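Local atomic coordinates of ADP-ribosylating toxin CARDS (Mycoplasma pneumoniae, PDB entry 4TLV), a protein that transfers ADP-ribosyl groups from NAD+ to multiple target proteins, injures the respiratory epithelium and causes vacuoles to form in mammalian cells. Residues Val13-Pro18 with Ala231-Ser236; Phe63-Arg68 with Ala218-Gly223; Arg147-Val152 with Pro178-Pro183; Leu151-Pro156 with Thr172-Glu177; Val319-Cys324 with Lys363-Pro368. All coordinates share one frame; numbering follows the deposited sequence.

Contact 1: Val13-Pro18 with Ala231-Ser236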
# COMPACT_ATOMS: atom_id res chain seq x y z
N VAL A 13 -16.98 4.06 -0.77
CA VAL A 13 -17.74 5.14 -0.14
C VAL A 13 -18.49 5.88 -1.24
O VAL A 13 -17.90 6.26 -2.26
CB VAL A 13 -16.79 6.11 0.63
CG1 VAL A 13 -17.57 7.35 1.16
CG2 VAL A 13 -16.06 5.38 1.76
N ASP A 14 -19.79 6.09 -1.05
CA ASP A 14 -20.62 6.68 -2.07
C ASP A 14 -21.68 7.52 -1.35
O ASP A 14 -22.14 7.13 -0.29
CB ASP A 14 -21.29 5.56 -2.89
CG ASP A 14 -21.76 6.01 -4.24
OD1 ASP A 14 -22.67 6.87 -4.30
OD2 ASP A 14 -21.26 5.49 -5.26
N LEU A 15 -22.05 8.66 -1.92
CA LEU A 15 -23.03 9.52 -1.25
C LEU A 15 -24.47 9.02 -1.43
O LEU A 15 -25.36 9.43 -0.69
CB LEU A 15 -22.88 10.97 -1.72
CG LEU A 15 -21.83 11.75 -0.91
CD1 LEU A 15 -20.44 11.19 -1.12
CD2 LEU A 15 -21.85 13.24 -1.23
N ARG A 16 -24.69 8.12 -2.38
CA ARG A 16 -26.02 7.54 -2.56
C ARG A 16 -26.39 6.65 -1.37
O ARG A 16 -25.55 5.92 -0.84
CB ARG A 16 -26.10 6.75 -3.86
CG ARG A 16 -25.85 7.59 -5.09
CD ARG A 16 -25.97 6.75 -6.35
NE ARG A 16 -25.50 7.48 -7.52
CZ ARG A 16 -26.28 8.18 -8.33
NH1 ARG A 16 -27.59 8.25 -8.09
NH2 ARG A 16 -25.77 8.82 -9.38
N SER A 17 -27.65 6.71 -0.97
CA SER A 17 -28.15 6.00 0.21
C SER A 17 -28.37 4.51 -0.02
O SER A 17 -28.52 4.06 -1.15
CB SER A 17 -29.48 6.63 0.66
OG SER A 17 -30.47 6.39 -0.31
N PRO A 18 -28.38 3.73 1.06
CA PRO A 18 -28.59 2.29 0.89
C PRO A 18 -29.91 1.97 0.21
O PRO A 18 -30.01 0.97 -0.51
CB PRO A 18 -28.54 1.76 2.32
CG PRO A 18 -27.63 2.71 3.02
CD PRO A 18 -27.96 4.06 2.43
N ALA A 231 -12.64 10.24 -5.42
CA ALA A 231 -13.01 11.53 -4.80
C ALA A 231 -14.35 12.11 -5.29
O ALA A 231 -14.93 12.97 -4.62
CB ALA A 231 -11.92 12.55 -5.01
N CYS A 232 -14.82 11.66 -6.45
CA CYS A 232 -16.08 12.14 -7.01
C CYS A 232 -16.99 10.95 -7.31
O CYS A 232 -17.31 10.69 -8.46
CB CYS A 232 -15.85 12.91 -8.32
SG CYS A 232 -14.39 13.96 -8.37
N PRO A 233 -17.41 10.23 -6.25
CA PRO A 233 -18.09 8.93 -6.43
C PRO A 233 -19.44 9.07 -7.12
O PRO A 233 -19.94 8.08 -7.63
CB PRO A 233 -18.30 8.42 -5.01
CG PRO A 233 -17.99 9.57 -4.09
CD PRO A 233 -17.24 10.61 -4.84
N ASP A 234 -20.00 10.27 -7.15
CA ASP A 234 -21.31 10.47 -7.74
C ASP A 234 -21.32 11.55 -8.83
O ASP A 234 -22.32 12.23 -9.05
CB ASP A 234 -22.32 10.76 -6.64
CG ASP A 234 -22.35 9.65 -5.62
OD1 ASP A 234 -22.84 8.57 -5.98
OD2 ASP A 234 -21.81 9.82 -4.51
N TRP A 235 -20.20 11.66 -9.51
CA TRP A 235 -20.03 12.57 -10.63
C TRP A 235 -21.19 12.50 -11.62
O TRP A 235 -21.61 11.41 -12.02
CB TRP A 235 -18.73 12.21 -11.35
CG TRP A 235 -18.44 13.04 -12.54
CD1 TRP A 235 -18.90 12.85 -13.81
CD2 TRP A 235 -17.59 14.18 -12.59
NE1 TRP A 235 -18.40 13.81 -14.64
CE2 TRP A 235 -17.59 14.64 -13.92
CE3 TRP A 235 -16.82 14.86 -11.64
CZ2 TRP A 235 -16.85 15.75 -14.32
CZ3 TRP A 235 -16.09 15.96 -12.04
CH2 TRP A 235 -16.11 16.40 -13.37
N SER A 236 -21.70 13.66 -12.03
CA SER A 236 -22.78 13.76 -13.03
C SER A 236 -22.38 14.68 -14.17
O SER A 236 -21.63 15.63 -13.96
CB SER A 236 -24.07 14.29 -12.40
OG SER A 236 -24.78 13.29 -11.70
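Leu15 N donates to Asp234 OD2 across 2.8 Å, meeting that oxygen on its syn side, 18° out of the carboxylate plane. Asp234 can reach over because its CG stands anti to its own carbonyl carbon (chi1 -57°), which swings the carboxylate to the corner formed by Asp14, Leu15 and Arg16. Among the charged groups, Arg16 NE forms a long salt bridge with Asp234 OD1 at 3.3 Å, the two planes steeply inclined; its NH1 is taken by Glu20. This bridge is doubtful in detail, since Asp234 OD1 is modelled too near Asp14 OD1. The same caution applies to the Asx turn in which Asp14 OD1 accepts from Arg16 N. Pro233 packs with CB 3.5 Å from Val13 O, and its apolar contact is CG to Leu15 CD1, 4.2 Å. The loop after helix 228-231, tied by the Cys232-Cys249 disulfide, thus meets the end of edge strand 9-14 of the ADP-ribosyltransferase domain, and belongs to the region inferred to form the NAD+ pocket.

Contact 2: Phe63-Arg68 with Ala218-Gly223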
# COMPACT_ATOMS: atom_id res chain seq x y z
N PHE A 63 -12.27 10.83 1.82
CA PHE A 63 -13.39 11.45 2.53
C PHE A 63 -12.91 12.25 3.75
O PHE A 63 -13.66 13.07 4.30
CB PHE A 63 -14.39 10.35 2.92
CG PHE A 63 -15.75 10.87 3.29
CD1 PHE A 63 -16.55 11.50 2.36
CD2 PHE A 63 -16.24 10.69 4.58
CE1 PHE A 63 -17.81 11.96 2.70
CE2 PHE A 63 -17.49 11.16 4.92
CZ PHE A 63 -18.28 11.79 3.98
N GLY A 64 -11.66 12.03 4.17
CA GLY A 64 -11.06 12.83 5.23
C GLY A 64 -10.30 14.08 4.77
O GLY A 64 -9.48 14.61 5.52
N SER A 65 -10.54 14.54 3.53
CA SER A 65 -9.90 15.76 3.04
C SER A 65 -10.18 16.93 3.97
O SER A 65 -11.29 17.06 4.49
CB SER A 65 -10.45 16.14 1.66
OG SER A 65 -10.06 15.20 0.68
N TRP A 66 -9.19 17.80 4.15
CA TRP A 66 -9.29 18.87 5.13
C TRP A 66 -10.08 20.06 4.57
O TRP A 66 -10.09 20.30 3.37
CB TRP A 66 -7.91 19.34 5.56
CG TRP A 66 -7.08 18.29 6.26
CD1 TRP A 66 -7.42 16.98 6.53
CD2 TRP A 66 -5.77 18.48 6.79
NE1 TRP A 66 -6.38 16.36 7.20
CE2 TRP A 66 -5.37 17.26 7.37
CE3 TRP A 66 -4.89 19.58 6.83
CZ2 TRP A 66 -4.12 17.10 7.98
CZ3 TRP A 66 -3.66 19.42 7.43
CH2 TRP A 66 -3.28 18.19 8.00
N LEU A 67 -10.74 20.81 5.45
CA LEU A 67 -11.62 21.88 4.99
C LEU A 67 -10.92 23.22 4.99
O LEU A 67 -9.98 23.43 5.74
CB LEU A 67 -12.85 22.00 5.90
CG LEU A 67 -13.70 20.75 6.14
CD1 LEU A 67 -14.97 21.15 6.87
CD2 LEU A 67 -14.03 20.06 4.85
N ARG A 68 -11.41 24.15 4.17
CA ARG A 68 -11.03 25.55 4.29
C ARG A 68 -11.60 26.12 5.58
O ARG A 68 -12.52 25.55 6.17
CB ARG A 68 -11.57 26.36 3.10
CG ARG A 68 -10.99 25.96 1.76
CD ARG A 68 -11.61 26.79 0.64
NE ARG A 68 -10.98 26.51 -0.65
CZ ARG A 68 -9.84 27.05 -1.07
NH1 ARG A 68 -9.19 27.91 -0.30
NH2 ARG A 68 -9.34 26.73 -2.27
N ALA A 218 -7.23 14.52 -7.73
CA ALA A 218 -7.82 15.22 -6.60
C ALA A 218 -6.80 15.32 -5.45
O ALA A 218 -6.19 14.32 -5.05
CB ALA A 218 -9.09 14.51 -6.14
N ASP A 219 -6.60 16.53 -4.94
CA ASP A 219 -5.73 16.76 -3.78
C ASP A 219 -6.56 16.50 -2.52
O ASP A 219 -7.50 17.24 -2.22
CB ASP A 219 -5.24 18.22 -3.80
CG ASP A 219 -4.32 18.54 -2.66
OD1 ASP A 219 -4.31 17.80 -1.65
OD2 ASP A 219 -3.60 19.56 -2.77
N VAL A 220 -6.22 15.44 -1.77
CA VAL A 220 -7.01 15.10 -0.59
C VAL A 220 -6.26 15.32 0.74
O VAL A 220 -6.51 14.62 1.72
CB VAL A 220 -7.62 13.67 -0.68
CG1 VAL A 220 -8.67 13.62 -1.78
CG2 VAL A 220 -6.51 12.61 -0.90
N SER A 221 -5.36 16.30 0.72
CA SER A 221 -4.65 16.82 1.89
C SER A 221 -3.36 16.08 2.19
O SER A 221 -3.19 14.91 1.84
CB SER A 221 -5.53 16.87 3.14
OG SER A 221 -6.76 17.51 2.88
N GLU A 222 -2.44 16.79 2.83
CA GLU A 222 -1.15 16.25 3.24
C GLU A 222 -0.39 15.62 2.08
O GLU A 222 0.31 14.62 2.26
CB GLU A 222 -1.32 15.28 4.39
CG GLU A 222 -1.67 16.01 5.67
CD GLU A 222 -1.88 15.07 6.83
OE1 GLU A 222 -2.76 14.18 6.72
OE2 GLU A 222 -1.17 15.24 7.83
N GLY A 223 -0.52 16.22 0.91
CA GLY A 223 0.26 15.81 -0.25
C GLY A 223 -0.34 14.63 -0.99
O GLY A 223 0.22 14.17 -2.00
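Val220, just past the end of strand 214-219, sets its CB 3.2 Å from Ser65 OG, a hydroxyl whose hydrogen-bond partner is Phe62 O. The chain here is shaped by an Asx turn, Asp219 OD1 accepting from Ser221 N at 3.0 Å; that carboxylate oxygen also bonds Ser268. The turn directs Ser221 at Trp66, and its hydroxyl accepts from Trp66 N at 2.8 Å in a nearly straight bond; Glu252 is its second polar partner. The same short side chain lays CB over the Trp66 five-membered ring, 3.8 Å from the centroid, a CH-pi contact over the face. Glu222 then crosses the indole at about a right angle, its CD 3.2 Å from Trp66 CZ2. Its OE1 is bonded to Thr433, while its backbone N goes to Glu271 of the KELED trafficking motif. Around this buried junction, Trp66 rests on Val170 of strand 168-181, Leu67 pairs with Val169 of that strand, and strand 214-219 runs between strands 225-226 and 253-258 in a separate antiparallel sheet.

Contact 3: Arg147-Val152 with Pro178-Pro183. With SO4 (sulfate ion), chain G.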
# COMPACT_ATOMS: atom_id res chain seq x y z
N ARG A 147 -23.39 -6.31 0.31
CA ARG A 147 -23.83 -6.99 1.52
C ARG A 147 -24.30 -6.04 2.61
O ARG A 147 -25.32 -6.28 3.25
CB ARG A 147 -22.75 -7.92 2.09
CG ARG A 147 -23.24 -8.70 3.34
CD ARG A 147 -22.32 -9.88 3.70
NE ARG A 147 -21.15 -9.44 4.47
CZ ARG A 147 -20.35 -10.27 5.13
NH1 ARG A 147 -20.60 -11.58 5.13
NH2 ARG A 147 -19.31 -9.79 5.80
N SER A 148 -23.54 -4.96 2.83
CA SER A 148 -23.76 -4.10 4.00
C SER A 148 -23.45 -2.65 3.70
O SER A 148 -22.78 -2.33 2.71
CB SER A 148 -22.86 -4.55 5.16
OG SER A 148 -22.94 -5.95 5.37
N ALA A 149 -23.92 -1.76 4.57
CA ALA A 149 -23.55 -0.35 4.52
C ALA A 149 -23.43 0.22 5.93
O ALA A 149 -24.10 -0.27 6.84
CB ALA A 149 -24.57 0.43 3.73
N TRP A 150 -22.56 1.22 6.10
CA TRP A 150 -22.45 1.99 7.34
C TRP A 150 -22.49 3.47 7.00
O TRP A 150 -21.90 3.89 6.01
CB TRP A 150 -21.10 1.76 8.04
CG TRP A 150 -20.85 0.39 8.51
CD1 TRP A 150 -21.00 -0.09 9.78
CD2 TRP A 150 -20.38 -0.70 7.72
NE1 TRP A 150 -20.65 -1.41 9.83
CE2 TRP A 150 -20.27 -1.82 8.57
CE3 TRP A 150 -20.03 -0.85 6.37
CZ2 TRP A 150 -19.83 -3.06 8.13
CZ3 TRP A 150 -19.60 -2.08 5.93
CH2 TRP A 150 -19.51 -3.17 6.80
N LEU A 151 -23.17 4.26 7.82
CA LEU A 151 -23.10 5.71 7.69
C LEU A 151 -21.70 6.16 8.10
O LEU A 151 -21.18 5.73 9.13
CB LEU A 151 -24.14 6.37 8.60
CG LEU A 151 -24.05 7.89 8.68
CD1 LEU A 151 -24.35 8.54 7.33
CD2 LEU A 151 -25.00 8.42 9.75
N VAL A 152 -21.05 6.99 7.29
CA VAL A 152 -19.75 7.51 7.68
C VAL A 152 -19.81 9.02 7.67
O VAL A 152 -20.59 9.61 6.93
CB VAL A 152 -18.61 7.03 6.76
CG1 VAL A 152 -18.56 5.51 6.72
CG2 VAL A 152 -18.78 7.60 5.37
N PRO A 178 -25.07 1.47 13.50
CA PRO A 178 -24.91 0.03 13.27
C PRO A 178 -24.78 -0.29 11.79
O PRO A 178 -25.13 0.51 10.93
CB PRO A 178 -26.24 -0.54 13.77
CG PRO A 178 -27.21 0.66 13.85
CD PRO A 178 -26.47 1.87 13.33
N GLU A 179 -24.28 -1.48 11.51
CA GLU A 179 -24.21 -1.97 10.16
C GLU A 179 -25.61 -2.18 9.63
O GLU A 179 -26.48 -2.66 10.36
CB GLU A 179 -23.45 -3.28 10.17
CG GLU A 179 -23.18 -3.87 8.82
CD GLU A 179 -22.56 -5.24 8.95
OE1 GLU A 179 -21.90 -5.50 9.98
OE2 GLU A 179 -22.74 -6.06 8.03
N MET A 180 -25.85 -1.82 8.38
CA MET A 180 -27.13 -2.08 7.74
C MET A 180 -26.98 -3.21 6.72
O MET A 180 -26.14 -3.12 5.82
CB MET A 180 -27.63 -0.81 7.06
CG MET A 180 -27.86 0.35 8.02
SD MET A 180 -28.12 1.91 7.17
CE MET A 180 -26.43 2.50 7.03
N HIS A 181 -27.77 -4.27 6.85
CA HIS A 181 -27.67 -5.40 5.92
C HIS A 181 -28.62 -5.27 4.73
O HIS A 181 -29.78 -4.90 4.89
CB HIS A 181 -27.91 -6.74 6.63
CG HIS A 181 -27.85 -7.92 5.70
ND1 HIS A 181 -26.66 -8.40 5.20
CD2 HIS A 181 -28.83 -8.69 5.17
CE1 HIS A 181 -26.90 -9.44 4.41
NE2 HIS A 181 -28.21 -9.63 4.37
N ASN A 182 -28.12 -5.59 3.54
CA ASN A 182 -28.92 -5.54 2.33
C ASN A 182 -29.76 -6.81 2.16
O ASN A 182 -29.21 -7.90 1.98
CB ASN A 182 -28.00 -5.39 1.12
CG ASN A 182 -28.76 -5.33 -0.17
OD1 ASN A 182 -29.99 -5.25 -0.19
ND2 ASN A 182 -28.03 -5.37 -1.29
N PRO A 183 -31.10 -6.67 2.23
CA PRO A 183 -31.91 -7.89 2.12
C PRO A 183 -31.81 -8.54 0.74
O PRO A 183 -32.13 -9.72 0.60
CB PRO A 183 -33.34 -7.38 2.37
CG PRO A 183 -33.29 -5.91 2.03
CD PRO A 183 -31.91 -5.46 2.44
S SO4 G . -17.28 -13.17 6.22
O1 SO4 G . -18.61 -13.61 5.78
O2 SO4 G . -16.78 -14.04 7.31
O3 SO4 G . -16.36 -13.26 5.10
O4 SO4 G . -17.37 -11.79 6.72
O HOH W 1 -24.62 -7.50 6.72
O HOH W 2 -24.22 2.91 10.20
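Ala149 and Met180 form an antiparallel hydrogen-bonded pair, Ala149 N to Met180 O at 2.9 Å and Met180 N to Ala149 O at 2.8 Å. Two residues further along, beyond the Ser148-His181 pair, Asn182 N donates to Arg147 O. On the face carrying Ser148 and His181, Glu179 lies alongside Trp150 and points the same way, its CG over the indole and 3.5 Å from CZ2. The extended chain delivers Glu179 OE2 to 2.7 Å from Ser148 OG; that hydroxyl is hydrogen-bonded to Glu82. A water donates to Ser148 OG and bonds His181 ND1, bridging the side chains of Ser148 and His181, a non-hydrogen-bonded antiparallel pair. Arg147 bends at chi3 (81°) and presents two nitrogens to a sulfate, probably from the crystallisation liquor: NH1 to O1 and NH2 to O4, both at 2.9 Å. Its NE is paired with Glu82, and Arg8 gives the sulfate a further bond. Strand 76-84 flanks strand 146-156 on the side away from 178-183; there Arg147 and Ser148 both face Glu82 in a classic beta bulge. Helix 18-24 covers the other face, with Pro18 and Phe22 against Ala149.

Contact 4: Leu151-Pro156 with Thr172-Glu177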
# COMPACT_ATOMS: atom_id res chain seq x y z
N LEU A 151 -23.17 4.26 7.82
CA LEU A 151 -23.10 5.71 7.69
C LEU A 151 -21.70 6.16 8.10
O LEU A 151 -21.18 5.73 9.13
CB LEU A 151 -24.14 6.37 8.60
CG LEU A 151 -24.05 7.89 8.68
CD1 LEU A 151 -24.35 8.54 7.33
CD2 LEU A 151 -25.00 8.42 9.75
N VAL A 152 -21.05 6.99 7.29
CA VAL A 152 -19.75 7.51 7.68
C VAL A 152 -19.81 9.02 7.67
O VAL A 152 -20.59 9.61 6.93
CB VAL A 152 -18.61 7.03 6.76
CG1 VAL A 152 -18.56 5.51 6.72
CG2 VAL A 152 -18.78 7.60 5.37
N ASP A 153 -18.99 9.64 8.51
CA ASP A 153 -18.92 11.10 8.51
C ASP A 153 -17.48 11.57 8.69
O ASP A 153 -16.60 10.81 9.12
CB ASP A 153 -19.87 11.71 9.55
CG ASP A 153 -19.54 11.29 10.98
OD1 ASP A 153 -18.40 10.88 11.23
OD2 ASP A 153 -20.42 11.40 11.86
N ALA A 154 -17.24 12.82 8.31
CA ALA A 154 -15.94 13.42 8.50
C ALA A 154 -16.13 14.50 9.56
O ALA A 154 -17.04 15.31 9.44
CB ALA A 154 -15.45 14.03 7.21
N VAL A 155 -15.27 14.50 10.57
CA VAL A 155 -15.33 15.50 11.64
C VAL A 155 -13.95 16.08 11.95
O VAL A 155 -12.93 15.39 11.84
CB VAL A 155 -15.94 14.89 12.91
CG1 VAL A 155 -17.37 14.46 12.66
CG2 VAL A 155 -15.11 13.70 13.36
N PRO A 156 -13.91 17.35 12.37
CA PRO A 156 -12.61 17.95 12.70
C PRO A 156 -11.99 17.32 13.95
O PRO A 156 -12.70 16.96 14.88
CB PRO A 156 -12.94 19.43 12.98
CG PRO A 156 -14.43 19.48 13.21
CD PRO A 156 -15.04 18.29 12.51
N THR A 172 -10.90 14.02 10.41
CA THR A 172 -10.78 12.57 10.36
C THR A 172 -12.15 12.01 9.99
O THR A 172 -13.10 12.76 9.79
CB THR A 172 -10.20 12.00 11.69
OG1 THR A 172 -9.86 10.62 11.49
CG2 THR A 172 -11.18 12.13 12.84
N THR A 173 -12.25 10.70 9.84
CA THR A 173 -13.50 10.08 9.45
C THR A 173 -13.95 9.14 10.55
O THR A 173 -13.14 8.70 11.37
CB THR A 173 -13.36 9.31 8.13
OG1 THR A 173 -12.31 8.35 8.26
CG2 THR A 173 -13.01 10.27 7.00
N ARG A 174 -15.24 8.84 10.57
CA ARG A 174 -15.77 7.88 11.51
C ARG A 174 -16.70 6.92 10.79
O ARG A 174 -17.50 7.33 9.94
CB ARG A 174 -16.53 8.60 12.64
CG ARG A 174 -15.65 9.51 13.48
CD ARG A 174 -16.45 10.06 14.66
NE ARG A 174 -17.71 10.61 14.20
CZ ARG A 174 -18.70 10.97 15.01
NH1 ARG A 174 -18.56 10.85 16.32
NH2 ARG A 174 -19.83 11.47 14.50
N ILE A 175 -16.59 5.64 11.12
CA ILE A 175 -17.56 4.67 10.63
C ILE A 175 -18.58 4.41 11.74
O ILE A 175 -18.28 3.81 12.77
CB ILE A 175 -16.87 3.37 10.18
CG1 ILE A 175 -15.79 3.69 9.14
CG2 ILE A 175 -17.91 2.38 9.61
CD1 ILE A 175 -14.96 2.50 8.73
N ASN A 176 -19.80 4.88 11.53
CA ASN A 176 -20.82 4.78 12.56
C ASN A 176 -21.57 3.45 12.58
O ASN A 176 -21.97 2.93 11.54
CB ASN A 176 -21.79 5.95 12.40
CG ASN A 176 -21.08 7.29 12.49
OD1 ASN A 176 -20.45 7.60 13.51
ND2 ASN A 176 -21.14 8.08 11.42
N GLU A 177 -21.76 2.89 13.78
CA GLU A 177 -22.69 1.78 13.97
C GLU A 177 -24.09 2.33 13.83
O GLU A 177 -24.30 3.54 13.98
CB GLU A 177 -22.53 1.14 15.36
CG GLU A 177 -21.14 0.64 15.67
CD GLU A 177 -20.62 -0.37 14.65
OE1 GLU A 177 -21.43 -0.96 13.90
OE2 GLU A 177 -19.38 -0.58 14.60
O HOH W 2 -24.22 2.91 10.20
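Asp153 places CG between its backbone N and carbonyl carbon (chi1 62°), and Arg174 bends at chi3 (-50°), so that carboxylate and guanidinium meet almost coplanar, 10° apart. They belong to the antiparallel beta hairpin of strands 146-156 and 168-181 in the ADP-ribosyltransferase domain. Arg174 grips side-on: NE donates to Asp153 OD1 at 3.1 Å and NH2 to OD2 of the same aspartate at 2.7 Å. With one nitrogen to each oxygen, the salt bridge fixes the rotation of both groups. Asn176 ND2 adds weak bonds to Asp153 OD2 at 3.4 Å and to Leu151 O at 3.3 Å, its amide steeply inclined to the carboxylate; Leu151 O also accepts from Asn176 N. Val155 CG2 lies against the Arg174 shaft, 4.1 Å from CD, while Val155 and Thr172 also touch Ile373 of D2. On the other face, Val152 and Ile175 run side by side with their CG1 atoms 4.1 Å apart, next to Leu80 of strand 76-84. Paired backbone bonds join Asp153 to Arg174 and Val155 to Thr172. At the Leu151-Asn176 end, a water accepts from Leu151 N at 2.9 Å and donates to Asn176 O at 2.6 Å.

Contact 5: Val319-Cys324 with Lys363-Pro368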
# COMPACT_ATOMS: atom_id res chain seq x y z
N VAL A 319 -0.49 6.87 4.19
CA VAL A 319 -1.69 6.34 3.54
C VAL A 319 -1.66 4.83 3.35
O VAL A 319 -2.68 4.23 3.01
CB VAL A 319 -1.92 6.99 2.17
CG1 VAL A 319 -2.52 8.40 2.34
CG2 VAL A 319 -0.60 7.02 1.38
N TYR A 320 -0.50 4.21 3.61
CA TYR A 320 -0.41 2.74 3.66
C TYR A 320 -0.72 2.26 5.07
O TYR A 320 -0.62 1.08 5.37
CB TYR A 320 0.99 2.27 3.24
CG TYR A 320 1.30 2.58 1.80
CD1 TYR A 320 0.73 1.84 0.77
CD2 TYR A 320 2.14 3.62 1.46
CE1 TYR A 320 1.00 2.14 -0.57
CE2 TYR A 320 2.40 3.92 0.14
CZ TYR A 320 1.82 3.18 -0.87
OH TYR A 320 2.10 3.47 -2.18
N GLN A 321 -1.10 3.21 5.93
CA GLN A 321 -1.40 2.94 7.34
C GLN A 321 -0.17 2.72 8.24
O GLN A 321 -0.31 2.24 9.36
CB GLN A 321 -2.38 1.76 7.51
CG GLN A 321 -3.75 1.99 6.89
CD GLN A 321 -4.74 0.86 7.19
OE1 GLN A 321 -5.09 0.10 6.17
NE2 GLN A 321 -5.16 0.66 8.34
N ARG A 322 1.02 3.08 7.75
CA ARG A 322 2.24 2.83 8.51
C ARG A 322 2.55 4.00 9.41
O ARG A 322 2.31 5.15 9.06
CB ARG A 322 3.42 2.59 7.57
CG ARG A 322 3.17 1.49 6.52
CD ARG A 322 4.37 1.38 5.57
NE ARG A 322 4.53 2.57 4.74
CZ ARG A 322 5.32 2.63 3.68
NH1 ARG A 322 6.02 1.56 3.31
NH2 ARG A 322 5.45 3.77 2.99
N ILE A 323 3.09 3.70 10.58
CA ILE A 323 3.62 4.77 11.43
C ILE A 323 5.14 4.76 11.26
O ILE A 323 5.80 3.82 11.70
CB ILE A 323 3.25 4.53 12.91
CG1 ILE A 323 1.73 4.47 13.07
CG2 ILE A 323 3.85 5.62 13.80
CD1 ILE A 323 1.27 3.85 14.40
N CYS A 324 5.68 5.78 10.59
CA CYS A 324 7.09 5.79 10.21
C CYS A 324 7.88 6.82 10.99
O CYS A 324 7.36 7.90 11.30
CB CYS A 324 7.25 6.14 8.73
SG CYS A 324 6.28 5.18 7.56
N LYS A 363 0.60 -2.11 9.51
CA LYS A 363 -0.59 -1.30 9.29
C LYS A 363 -1.38 -1.06 10.59
O LYS A 363 -1.61 -1.98 11.37
CB LYS A 363 -1.47 -1.90 8.20
CG LYS A 363 -0.74 -2.01 6.83
CD LYS A 363 -1.73 -2.36 5.72
CE LYS A 363 -1.04 -2.57 4.37
NZ LYS A 363 -0.15 -1.40 3.98
N TRP A 364 -1.78 0.20 10.79
CA TRP A 364 -2.41 0.66 12.03
C TRP A 364 -3.64 1.48 11.72
O TRP A 364 -3.70 2.15 10.69
CB TRP A 364 -1.43 1.54 12.81
CG TRP A 364 -0.14 0.84 13.14
CD1 TRP A 364 1.03 0.86 12.41
CD2 TRP A 364 0.10 -0.01 14.27
NE1 TRP A 364 1.97 0.08 13.03
CE2 TRP A 364 1.44 -0.46 14.18
CE3 TRP A 364 -0.68 -0.42 15.36
CZ2 TRP A 364 2.01 -1.31 15.14
CZ3 TRP A 364 -0.10 -1.26 16.33
CH2 TRP A 364 1.23 -1.69 16.21
N LYS A 365 -4.63 1.43 12.61
CA LYS A 365 -5.83 2.27 12.49
C LYS A 365 -5.83 3.17 13.70
O LYS A 365 -5.37 2.77 14.77
CB LYS A 365 -7.11 1.42 12.53
CG LYS A 365 -7.45 0.64 11.28
CD LYS A 365 -8.58 -0.37 11.59
CE LYS A 365 -8.17 -1.24 12.78
NZ LYS A 365 -9.13 -2.33 13.13
N MET A 366 -6.35 4.39 13.55
CA MET A 366 -6.47 5.30 14.68
C MET A 366 -7.90 5.81 14.77
O MET A 366 -8.38 6.52 13.88
CB MET A 366 -5.51 6.47 14.54
CG MET A 366 -4.06 6.00 14.41
SD MET A 366 -2.93 7.34 14.69
CE MET A 366 -1.39 6.56 14.21
N THR A 367 -8.59 5.44 15.83
CA THR A 367 -10.03 5.69 15.89
C THR A 367 -10.41 6.53 17.11
O THR A 367 -10.04 6.20 18.23
CB THR A 367 -10.81 4.35 15.90
OG1 THR A 367 -10.49 3.64 17.10
CG2 THR A 367 -10.39 3.49 14.74
N PRO A 368 -11.15 7.63 16.88
CA PRO A 368 -11.45 8.58 17.97
C PRO A 368 -12.35 7.88 18.97
O PRO A 368 -13.24 7.16 18.55
CB PRO A 368 -12.23 9.70 17.27
CG PRO A 368 -12.31 9.35 15.82
CD PRO A 368 -11.89 7.93 15.65
O HOH W 3 4.01 1.03 10.73
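Gln321 meets the chain of Lys363 and Trp364 with both its backbone and its side chain. Its O accepts from Trp364 N at 2.9 Å, while its extended side chain carries NE2 back to Trp364 O at 3.1 Å; the donor stands 66° out of that carbonyl plane, although the oxygen lies near the plane of the Gln321 amide. Two bonds between the same two residues hold the turn against the start of strand 364-368, and NE2 has a further partner in Glu381. Lys363 crosses Gln321 at about a right angle, their CB atoms 3.8 Å apart. A bend at chi4 (-52°) sets Lys363 NZ on a lone pair of Tyr320 O at 2.9 Å, and Val357 O takes another of its N-H groups, so the buried ammonium is held by backbone carbonyls. Both segments belong to D2, a beta-trefoil domain, where the turn between strands 315-317 and 323-325 here meets strand 364-368. Ile323 CD1 lies over one face of Trp364, 3.7 Å from the centroid of the Trp364 five-membered ring and 21° off its normal, a CH-pi contact. Met366 CE approaches the same methyl group, 3.8 Å from Ile323 CD1. At the indole edge a water accepts from Ile323 N at 2.8 Å and weakly from Trp364 NE1 at 3.2 Å; that NE1 also donates to Leu337 O.

Contacts 1 to 4 all reach the five-stranded antiparallel sheet of the ADP-ribosyltransferase domain. Contact 1 closes the longest loop, contact 2 falls within it, and contacts 3 and 4 fall within both. Contacts 3 and 4 are successive parts of one hairpin, share Leu151, Val152 and a water, and have centres about 14 Å apart. Contacts 1 and 2, about 17 Å apart between centres, each bring the 208-258 region against the 3-207 domain and touch through Ala231 and Ala218. Contact 5 comes later in the chain, in the D2 trefoil. Its Pro368 packs on Thr172 and Arg174 of contact 4, so the toxin's catalytic domain and D2 meet there directly.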